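Local coordinates for cellobiose 2-epimerase (Spirochaeta thermophila DSM 6192, PDB 5ZIG), which probably catalyses the reversible epimerization of cellobiose to 4-O-beta-D-glucopyranosyl-D-mannose, at residues 56-61 / 102-107; 63-68 / 125-130; 39-44 / 80-85. All coordinates share one frame; numbering follows the deposited sequence.

Contact 1 (56-61 / 102-107); sequences GLVMTA and FFWSVH
Leu57 opens a helix against the turn 102-104, and its backbone N reaches Trp104 O at 2.8 Å in a hydrogen bond with an N-H...O angle of 157°, the donor lying above the carbonyl plane. Gly56 holds the N-cap position and forms a short antiparallel, non-hydrogen-bonded pair with Ser105. The tight part is the leucine side chain: CB lies 3.2 Å from Phe103 O, while CD1 meets Phe102 CB at 3.7 Å, the two side chains crossing at about a right angle. With CG anti to the backbone N (chi1 170°), both methyls of Leu57 reach Phe102 CB while CD2 also covers Phe103 O, which a branched apolar side chain can do at once. With an alanine here, loss of the two methyls would probably open a gap beside Phe102 CB, although the CB contact to Phe103 O would remain.

The looser side belongs to partly exposed Trp104. Its ring runs beside Val58, touching through CZ3 and CG2 at 3.7 Å, and water 1 rests over one indole face. This water accepts from Val58 N (3.1 Å) and donates to Trp104 O, serving an N-H of the first helical turn. Lys118 makes a cation-pi contact with the indole.

The two-stranded antiparallel sheet of 55-56 and 105-106 sits at the start of inner helix 57-73 of the (alpha/alpha)6 barrel, with helix 77-94 (Leu90) against Leu57 and Phe102, and helix 119-136 (Ala125, Leu129) against Phe102.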
loop_
_atom_site.group_PDB
_atom_site.type_symbol
_atom_site.label_atom_id
_atom_site.label_comp_id
_atom_site.label_asym_id
_atom_site.label_seq_id
_atom_site.Cartn_x
_atom_site.Cartn_y
_atom_site.Cartn_z
ATOM N N GLY A 56 9.540 -8.305 9.713
ATOM C CA GLY A 56 8.460 -8.806 8.905
ATOM C C GLY A 56 8.784 -8.793 7.425
ATOM O O GLY A 56 9.598 -8.000 6.948
ATOM N N LEU A 57 8.115 -9.693 6.706
ATOM C CA LEU A 57 8.209 -9.721 5.254
ATOM C C LEU A 57 7.689 -8.422 4.646
ATOM O O LEU A 57 8.369 -7.803 3.823
ATOM C CB LEU A 57 7.425 -10.920 4.720
ATOM C CG LEU A 57 7.224 -10.945 3.214
ATOM C CD1 LEU A 57 8.565 -10.842 2.462
ATOM C CD2 LEU A 57 6.428 -12.209 2.827
ATOM N N VAL A 58 6.465 -8.025 5.022
ATOM C CA VAL A 58 5.847 -6.786 4.528
ATOM C C VAL A 58 6.758 -5.587 4.769
ATOM O O VAL A 58 7.059 -4.824 3.850
ATOM C CB VAL A 58 4.477 -6.565 5.196
ATOM C CG1 VAL A 58 3.784 -5.335 4.605
ATOM C CG2 VAL A 58 3.600 -7.799 5.078
ATOM N N MET A 59 7.197 -5.400 6.017
ATOM C CA MET A 59 7.990 -4.220 6.355
ATOM C C MET A 59 9.294 -4.183 5.563
ATOM O O MET A 59 9.679 -3.136 5.029
ATOM C CB MET A 59 8.259 -4.195 7.859
ATOM C CG MET A 59 9.149 -3.073 8.343
ATOM S SD MET A 59 10.295 -3.691 9.603
ATOM C CE MET A 59 11.329 -4.727 8.575
ATOM N N THR A 60 9.968 -5.326 5.447
ATOM C CA THR A 60 11.228 -5.377 4.711
ATOM C C THR A 60 11.017 -5.092 3.229
ATOM O O THR A 60 11.829 -4.404 2.602
ATOM C CB THR A 60 11.871 -6.748 4.910
ATOM O OG1 THR A 60 12.125 -6.939 6.311
ATOM C CG2 THR A 60 13.182 -6.874 4.109
ATOM N N ALA A 61 9.942 -5.632 2.646
ATOM C CA ALA A 61 9.656 -5.376 1.237
ATOM C C ALA A 61 9.221 -3.928 1.010
ATOM O O ALA A 61 9.562 -3.323 -0.014
ATOM C CB ALA A 61 8.587 -6.344 0.737
ATOM N N PHE A 102 8.342 -16.417 0.101
ATOM C CA PHE A 102 8.971 -15.712 1.207
ATOM C C PHE A 102 8.251 -16.023 2.513
ATOM O O PHE A 102 7.015 -16.048 2.559
ATOM C CB PHE A 102 9.000 -14.180 0.934
ATOM C CG PHE A 102 9.824 -13.815 -0.278
ATOM C CD1 PHE A 102 9.286 -13.916 -1.550
ATOM C CD2 PHE A 102 11.145 -13.454 -0.149
ATOM C CE1 PHE A 102 10.045 -13.637 -2.654
ATOM C CE2 PHE A 102 11.906 -13.191 -1.251
ATOM C CZ PHE A 102 11.350 -13.275 -2.509
ATOM N N PHE A 103 9.039 -16.288 3.558
ATOM C CA PHE A 103 8.499 -16.432 4.907
ATOM C C PHE A 103 7.842 -15.137 5.393
ATOM O O PHE A 103 8.218 -14.034 4.997
ATOM C CB PHE A 103 9.608 -16.806 5.897
ATOM C CG PHE A 103 10.328 -18.066 5.573
ATOM C CD1 PHE A 103 9.651 -19.274 5.531
ATOM C CD2 PHE A 103 11.698 -18.057 5.350
ATOM C CE1 PHE A 103 10.334 -20.445 5.244
ATOM C CE2 PHE A 103 12.382 -19.226 5.064
ATOM C CZ PHE A 103 11.703 -20.414 5.012
ATOM N N TRP A 104 6.887 -15.287 6.314
ATOM C CA TRP A 104 6.160 -14.157 6.888
ATOM C C TRP A 104 7.049 -13.307 7.802
ATOM O O TRP A 104 6.969 -12.069 7.782
ATOM C CB TRP A 104 4.938 -14.688 7.653
ATOM C CG TRP A 104 4.148 -13.635 8.315
ATOM C CD1 TRP A 104 3.959 -13.488 9.655
ATOM C CD2 TRP A 104 3.378 -12.611 7.681
ATOM N NE1 TRP A 104 3.156 -12.404 9.899
ATOM C CE2 TRP A 104 2.779 -11.853 8.708
ATOM C CE3 TRP A 104 3.168 -12.234 6.341
ATOM C CZ2 TRP A 104 1.980 -10.739 8.453
ATOM C CZ3 TRP A 104 2.358 -11.133 6.085
ATOM C CH2 TRP A 104 1.779 -10.386 7.154
ATOM N N SER A 105 7.889 -13.951 8.604
ATOM C CA SER A 105 8.751 -13.184 9.492
ATOM C C SER A 105 9.963 -14.037 9.815
ATOM O O SER A 105 9.915 -15.265 9.735
ATOM C CB SER A 105 8.033 -12.780 10.781
ATOM O OG SER A 105 7.504 -13.918 11.442
ATOM N N VAL A 106 11.053 -13.365 10.170
ATOM C CA VAL A 106 12.248 -14.034 10.645
ATOM C C VAL A 106 12.733 -13.330 11.898
ATOM O O VAL A 106 12.298 -12.227 12.230
ATOM C CB VAL A 106 13.356 -14.120 9.568
ATOM C CG1 VAL A 106 12.816 -14.722 8.244
ATOM C CG2 VAL A 106 13.971 -12.756 9.319
ATOM N N HIS A 107 13.663 -13.993 12.582
ATOM C CA HIS A 107 14.325 -13.423 13.738
ATOM C C HIS A 107 15.297 -12.332 13.309
ATOM O O HIS A 107 15.680 -12.265 12.138
ATOM C CB HIS A 107 15.071 -14.515 14.495
ATOM C CG HIS A 107 14.161 -15.496 15.164
ATOM N ND1 HIS A 107 13.724 -15.337 16.460
ATOM C CD2 HIS A 107 13.586 -16.636 14.709
ATOM C CE1 HIS A 107 12.934 -16.349 16.784
ATOM N NE2 HIS A 107 12.829 -17.147 15.736
HETATM O O HOH W 1 5.191 -9.529 7.444
#

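Contact 2 (63-68 / 125-130). With EDO (1,2-ethanediol), chain E.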
loop_
_atom_site.group_PDB
_atom_site.type_symbol
_atom_site.label_atom_id
_atom_site.label_comp_id
_atom_site.label_asym_id
_atom_site.label_seq_id
_atom_site.Cartn_x
_atom_site.Cartn_y
_atom_site.Cartn_z
ATOM N N HIS A 63 10.336 -1.340 2.696
ATOM C CA HIS A 63 11.571 -0.560 2.673
ATOM C C HIS A 63 12.331 -0.762 1.372
ATOM O O HIS A 63 12.899 0.194 0.826
ATOM C CB HIS A 63 12.449 -0.912 3.872
ATOM C CG HIS A 63 11.912 -0.407 5.177
ATOM N ND1 HIS A 63 11.359 0.850 5.321
ATOM C CD2 HIS A 63 11.808 -1.005 6.389
ATOM C CE1 HIS A 63 10.956 1.010 6.574
ATOM N NE2 HIS A 63 11.229 -0.098 7.243
ATOM N N LEU A 64 12.357 -1.999 0.855
ATOM C CA LEU A 64 12.946 -2.219 -0.463
ATOM C C LEU A 64 12.254 -1.369 -1.528
ATOM O O LEU A 64 12.918 -0.717 -2.343
ATOM C CB LEU A 64 12.883 -3.696 -0.849
ATOM C CG LEU A 64 13.515 -3.920 -2.245
ATOM C CD1 LEU A 64 14.932 -3.341 -2.301
ATOM C CD2 LEU A 64 13.514 -5.395 -2.730
ATOM N N TRP A 65 10.916 -1.390 -1.554
ATOM C CA TRP A 65 10.191 -0.595 -2.541
ATOM C C TRP A 65 10.483 0.887 -2.341
ATOM O O TRP A 65 10.812 1.596 -3.295
ATOM C CB TRP A 65 8.681 -0.869 -2.470
ATOM C CG TRP A 65 7.864 -0.101 -3.525
ATOM C CD1 TRP A 65 7.497 -0.548 -4.770
ATOM C CD2 TRP A 65 7.319 1.227 -3.402
ATOM N NE1 TRP A 65 6.765 0.413 -5.421
ATOM C CE2 TRP A 65 6.637 1.511 -4.604
ATOM C CE3 TRP A 65 7.326 2.191 -2.385
ATOM C CZ2 TRP A 65 5.993 2.730 -4.830
ATOM C CZ3 TRP A 65 6.677 3.412 -2.618
ATOM C CH2 TRP A 65 6.017 3.658 -3.821
ATOM N N THR A 66 10.441 1.353 -1.093
ATOM C CA THR A 66 10.618 2.781 -0.840
ATOM C C THR A 66 11.969 3.276 -1.355
ATOM O O THR A 66 12.033 4.272 -2.084
ATOM C CB THR A 66 10.453 3.075 0.650
ATOM O OG1 THR A 66 9.063 3.002 0.999
ATOM C CG2 THR A 66 10.992 4.468 1.000
ATOM N N PHE A 67 13.056 2.571 -1.034
ATOM C CA PHE A 67 14.375 3.082 -1.390
ATOM C C PHE A 67 14.724 2.874 -2.856
ATOM O O PHE A 67 15.569 3.610 -3.391
ATOM C CB PHE A 67 15.447 2.463 -0.486
ATOM C CG PHE A 67 15.453 3.072 0.892
ATOM C CD1 PHE A 67 16.019 4.313 1.104
ATOM C CD2 PHE A 67 14.835 2.438 1.945
ATOM C CE1 PHE A 67 16.005 4.892 2.358
ATOM C CE2 PHE A 67 14.823 3.000 3.204
ATOM C CZ PHE A 67 15.397 4.222 3.415
ATOM N N SER A 68 14.110 1.891 -3.509
ATOM C CA SER A 68 14.201 1.800 -4.964
ATOM C C SER A 68 13.605 3.043 -5.632
ATOM O O SER A 68 14.228 3.660 -6.502
ATOM C CB SER A 68 13.480 0.544 -5.427
ATOM O OG SER A 68 14.131 -0.622 -4.947
ATOM N N ALA A 125 6.404 -8.576 -1.896
ATOM C CA ALA A 125 7.738 -8.924 -2.370
ATOM C C ALA A 125 7.833 -8.737 -3.877
ATOM O O ALA A 125 8.819 -8.198 -4.386
ATOM C CB ALA A 125 8.096 -10.370 -1.981
ATOM N N VAL A 126 6.828 -9.200 -4.614
ATOM C CA VAL A 126 6.850 -9.008 -6.060
ATOM C C VAL A 126 6.898 -7.515 -6.379
ATOM O O VAL A 126 7.793 -7.043 -7.092
ATOM C CB VAL A 126 5.642 -9.708 -6.708
ATOM C CG1 VAL A 126 5.398 -9.192 -8.159
ATOM C CG2 VAL A 126 5.829 -11.228 -6.675
ATOM N N TYR A 127 5.972 -6.752 -5.784
ATOM C CA TYR A 127 5.924 -5.286 -5.911
ATOM C C TYR A 127 7.295 -4.651 -5.694
ATOM O O TYR A 127 7.788 -3.897 -6.538
ATOM C CB TYR A 127 4.906 -4.748 -4.896
ATOM C CG TYR A 127 4.562 -3.259 -4.927
ATOM C CD1 TYR A 127 4.094 -2.639 -6.081
ATOM C CD2 TYR A 127 4.651 -2.490 -3.755
ATOM C CE1 TYR A 127 3.738 -1.240 -6.073
ATOM C CE2 TYR A 127 4.298 -1.156 -3.734
ATOM C CZ TYR A 127 3.845 -0.527 -4.891
ATOM O OH TYR A 127 3.531 0.823 -4.836
ATOM N N ALA A 128 7.952 -4.995 -4.586
ATOM C CA ALA A 128 9.228 -4.387 -4.240
ATOM C C ALA A 128 10.379 -4.893 -5.097
ATOM O O ALA A 128 11.332 -4.141 -5.345
ATOM C CB ALA A 128 9.549 -4.630 -2.766
ATOM N N LEU A 129 10.343 -6.161 -5.527
ATOM C CA LEU A 129 11.430 -6.680 -6.350
ATOM C C LEU A 129 11.416 -6.076 -7.741
ATOM O O LEU A 129 12.478 -5.876 -8.342
ATOM C CB LEU A 129 11.341 -8.204 -6.451
ATOM C CG LEU A 129 11.824 -8.988 -5.232
ATOM C CD1 LEU A 129 11.064 -10.310 -5.137
ATOM C CD2 LEU A 129 13.320 -9.229 -5.316
ATOM N N ALA A 130 10.223 -5.805 -8.272
ATOM C CA ALA A 130 10.113 -5.120 -9.550
ATOM C C ALA A 130 10.671 -3.705 -9.451
ATOM O O ALA A 130 11.436 -3.268 -10.320
ATOM C CB ALA A 130 8.648 -5.108 -10.002
HETATM C C1 EDO E . 2.284 3.303 -7.780
HETATM O O1 EDO E . 3.533 2.602 -7.796
HETATM C C2 EDO E . 1.161 2.306 -7.544
HETATM O O2 EDO E . 1.712 1.210 -6.808
#
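Trp65 and Ala128 bring their CA atoms to 4.3 Å where the axes of helices 63-68 and 125-130, running in much the same direction at 25°, approach to 8.0 Å. Such same-sense neighbours are expected of the inner helices of the (alpha/alpha)6 barrel, the fold of the N-acylglucosamine 2-epimerase family. Alanine suits the near point, because its lone methyl lets the backbones come close: Ala128 CB lies 3.9 Å from Trp65 CB and 4.0 Å from Leu64 CB. Leu64 fills the flank, its CD2 lying 3.6 Å from Ala128 O.

On another side of this backbone meeting the aromatics take over. Trp65 and Tyr127 form an offset stack, the five-membered ring lying over the phenol with centroids 3.9 Å apart and planes 13° from parallel. Each has CG anti to its own backbone N, which swings both flat groups off the helices to the same side. The overlap is close, with Trp65 NE1 over the phenol face 3.1 Å from Tyr127 CZ. Tyr127 also packs on helix 191-208. Its hydroxyl meets a 1,2-ethanediol, probably from the crystallisation liquor: Tyr127 OH and O2 of the diol share a hydrogen bond of 2.7 Å in which either could be the donor.

Contact 3 (39-44 / 80-85)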
loop_
_atom_site.group_PDB
_atom_site.type_symbol
_atom_site.label_atom_id
_atom_site.label_comp_id
_atom_site.label_asym_id
_atom_site.label_seq_id
_atom_site.Cartn_x
_atom_site.Cartn_y
_atom_site.Cartn_z
ATOM N N GLY A 39 21.770 -6.978 9.069
ATOM C CA GLY A 39 21.219 -6.523 7.810
ATOM C C GLY A 39 19.725 -6.293 7.885
ATOM O O GLY A 39 19.058 -6.576 8.886
ATOM N N GLY A 40 19.179 -5.777 6.783
ATOM C CA GLY A 40 17.789 -5.349 6.849
ATOM C C GLY A 40 17.637 -4.147 7.792
ATOM O O GLY A 40 18.601 -3.473 8.152
ATOM N N PHE A 41 16.395 -3.918 8.207
ATOM C CA PHE A 41 16.009 -2.815 9.072
ATOM C C PHE A 41 15.404 -3.350 10.368
ATOM O O PHE A 41 14.830 -4.449 10.394
ATOM C CB PHE A 41 14.973 -1.893 8.396
ATOM C CG PHE A 41 15.500 -1.137 7.201
ATOM C CD1 PHE A 41 15.964 -1.805 6.081
ATOM C CD2 PHE A 41 15.541 0.261 7.217
ATOM C CE1 PHE A 41 16.446 -1.109 4.989
ATOM C CE2 PHE A 41 16.028 0.962 6.132
ATOM C CZ PHE A 41 16.477 0.277 5.013
ATOM N N TYR A 42 15.520 -2.558 11.444
ATOM C CA TYR A 42 15.042 -3.007 12.749
ATOM C C TYR A 42 13.556 -3.322 12.688
ATOM O O TYR A 42 12.796 -2.725 11.918
ATOM C CB TYR A 42 15.326 -1.966 13.851
ATOM C CG TYR A 42 16.807 -1.756 14.080
ATOM C CD1 TYR A 42 17.603 -2.797 14.534
ATOM C CD2 TYR A 42 17.419 -0.529 13.792
ATOM C CE1 TYR A 42 18.968 -2.629 14.723
ATOM C CE2 TYR A 42 18.781 -0.351 13.980
ATOM C CZ TYR A 42 19.549 -1.413 14.450
ATOM O OH TYR A 42 20.895 -1.273 14.646
ATOM N N GLY A 43 13.158 -4.313 13.491
ATOM C CA GLY A 43 11.831 -4.892 13.396
ATOM C C GLY A 43 10.750 -4.145 14.132
ATOM O O GLY A 43 9.577 -4.299 13.781
ATOM N N SER A 44 11.114 -3.349 15.143
ATOM C CA SER A 44 10.147 -2.560 15.899
ATOM C C SER A 44 10.796 -1.284 16.422
ATOM O O SER A 44 11.890 -1.344 16.994
ATOM C CB SER A 44 9.576 -3.369 17.066
ATOM O OG SER A 44 8.521 -2.657 17.678
ATOM N N LEU A 80 20.213 3.756 -2.903
ATOM C CA LEU A 80 20.503 2.483 -3.533
ATOM C C LEU A 80 21.116 1.527 -2.513
ATOM O O LEU A 80 20.730 0.356 -2.438
ATOM C CB LEU A 80 21.418 2.695 -4.740
ATOM C CG LEU A 80 21.851 1.501 -5.568
ATOM C CD1 LEU A 80 20.653 0.683 -6.046
ATOM C CD2 LEU A 80 22.682 1.977 -6.740
ATOM N N GLU A 81 22.028 2.034 -1.680
ATOM C CA GLU A 81 22.642 1.221 -0.630
ATOM C C GLU A 81 21.595 0.635 0.312
ATOM O O GLU A 81 21.606 -0.570 0.608
ATOM C CB GLU A 81 23.662 2.065 0.147
ATOM C CG GLU A 81 24.910 2.364 -0.670
ATOM C CD GLU A 81 25.670 3.592 -0.200
ATOM O OE1 GLU A 81 25.153 4.344 0.664
ATOM O OE2 GLU A 81 26.792 3.809 -0.710
ATOM N N ALA A 82 20.700 1.478 0.824
ATOM C CA ALA A 82 19.633 0.980 1.682
ATOM C C ALA A 82 18.764 -0.018 0.938
ATOM O O ALA A 82 18.382 -1.054 1.493
ATOM C CB ALA A 82 18.790 2.144 2.215
ATOM N N ALA A 83 18.455 0.269 -0.328
ATOM C CA ALA A 83 17.701 -0.688 -1.126
ATOM C C ALA A 83 18.445 -2.019 -1.210
ATOM O O ALA A 83 17.864 -3.078 -0.966
ATOM C CB ALA A 83 17.427 -0.117 -2.513
ATOM N N GLY A 84 19.735 -1.973 -1.548
ATOM C CA GLY A 84 20.534 -3.189 -1.565
ATOM C C GLY A 84 20.525 -3.902 -0.229
ATOM O O GLY A 84 20.476 -5.135 -0.175
ATOM N N ASN A 85 20.565 -3.136 0.870
ATOM C CA ASN A 85 20.492 -3.747 2.192
ATOM C C ASN A 85 19.168 -4.463 2.370
ATOM O O ASN A 85 19.123 -5.614 2.818
ATOM C CB ASN A 85 20.680 -2.700 3.294
ATOM C CG ASN A 85 20.461 -3.280 4.688
ATOM O OD1 ASN A 85 20.763 -4.453 4.943
ATOM N ND2 ASN A 85 19.931 -2.472 5.592
#
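Asn85 reaches from helix 80-85 to the backbone of Gly40, joining a loop to an outer-layer helix (77-94) of the (alpha/alpha)6 barrel typical of this epimerase family. The segment 39-44 is an irregular loop after helix 7-31, fastened here to the helix through its backbone.

Hydrogen bonding comes first. One carboxamide grips one residue twice: Gly40 N donates to Asn85 OD1 at 2.8 Å, and Asn85 ND2 donates back to Gly40 O at 3.1 Å. Asparagine suits the place because it carries an acceptor and a donor side by side, matching the N-H and C=O of a single residue. Neither bond is ideally aimed; the amide nitrogen stands above the carbonyl plane of Gly40, 53° out of it. Having CG anti to the backbone N (chi1 174°) sends the amide out from the helix toward the loop. Gln34 OE1 is a second acceptor for ND2, so the pair of bonds is tied to a further part of the loop.

Backbone shape is the second element. At the backbone angles of Gly39 a side chain would collide with the carbonyl oxygen of the residue before. Gly40 also has a positive phi, a region most other residues enter with difficulty.

Apolar packing completes the contact. Phe41 is a large flat residue suited to a buried place between loop and helix, and its ring is stacked on His63 of helix 57-73. Its plane lies 20° from that of the Asn85 amide, with CE1 3.8 Å from ND2. The rim of the ring faces the helix, with Ala82 O near the ring plane and Phe41 CZ 4.1 Å from Ala82 CB.

All three contacts are buried, but contact 2 belongs to the core, its centre about 11 Å from the chain centre, while contacts 1 (about 15 Å) and 3 (about 19 Å) lie farther out, where Trp104 and Asn85 are partly exposed. Contacts 1 and 2 share helix 57-73, the first holding its start and the second its middle, and meet where Ala61 packs on Ala128. Contact 3 involves the next helix, 77-94, and joins contact 2 through Phe67, which touches both Phe41 and Ala82. The interior pair relies on small residues and stacked rings with no hydrogen bond across, whereas the outer contacts, each involving non-helical chain, add bonds to backbone groups.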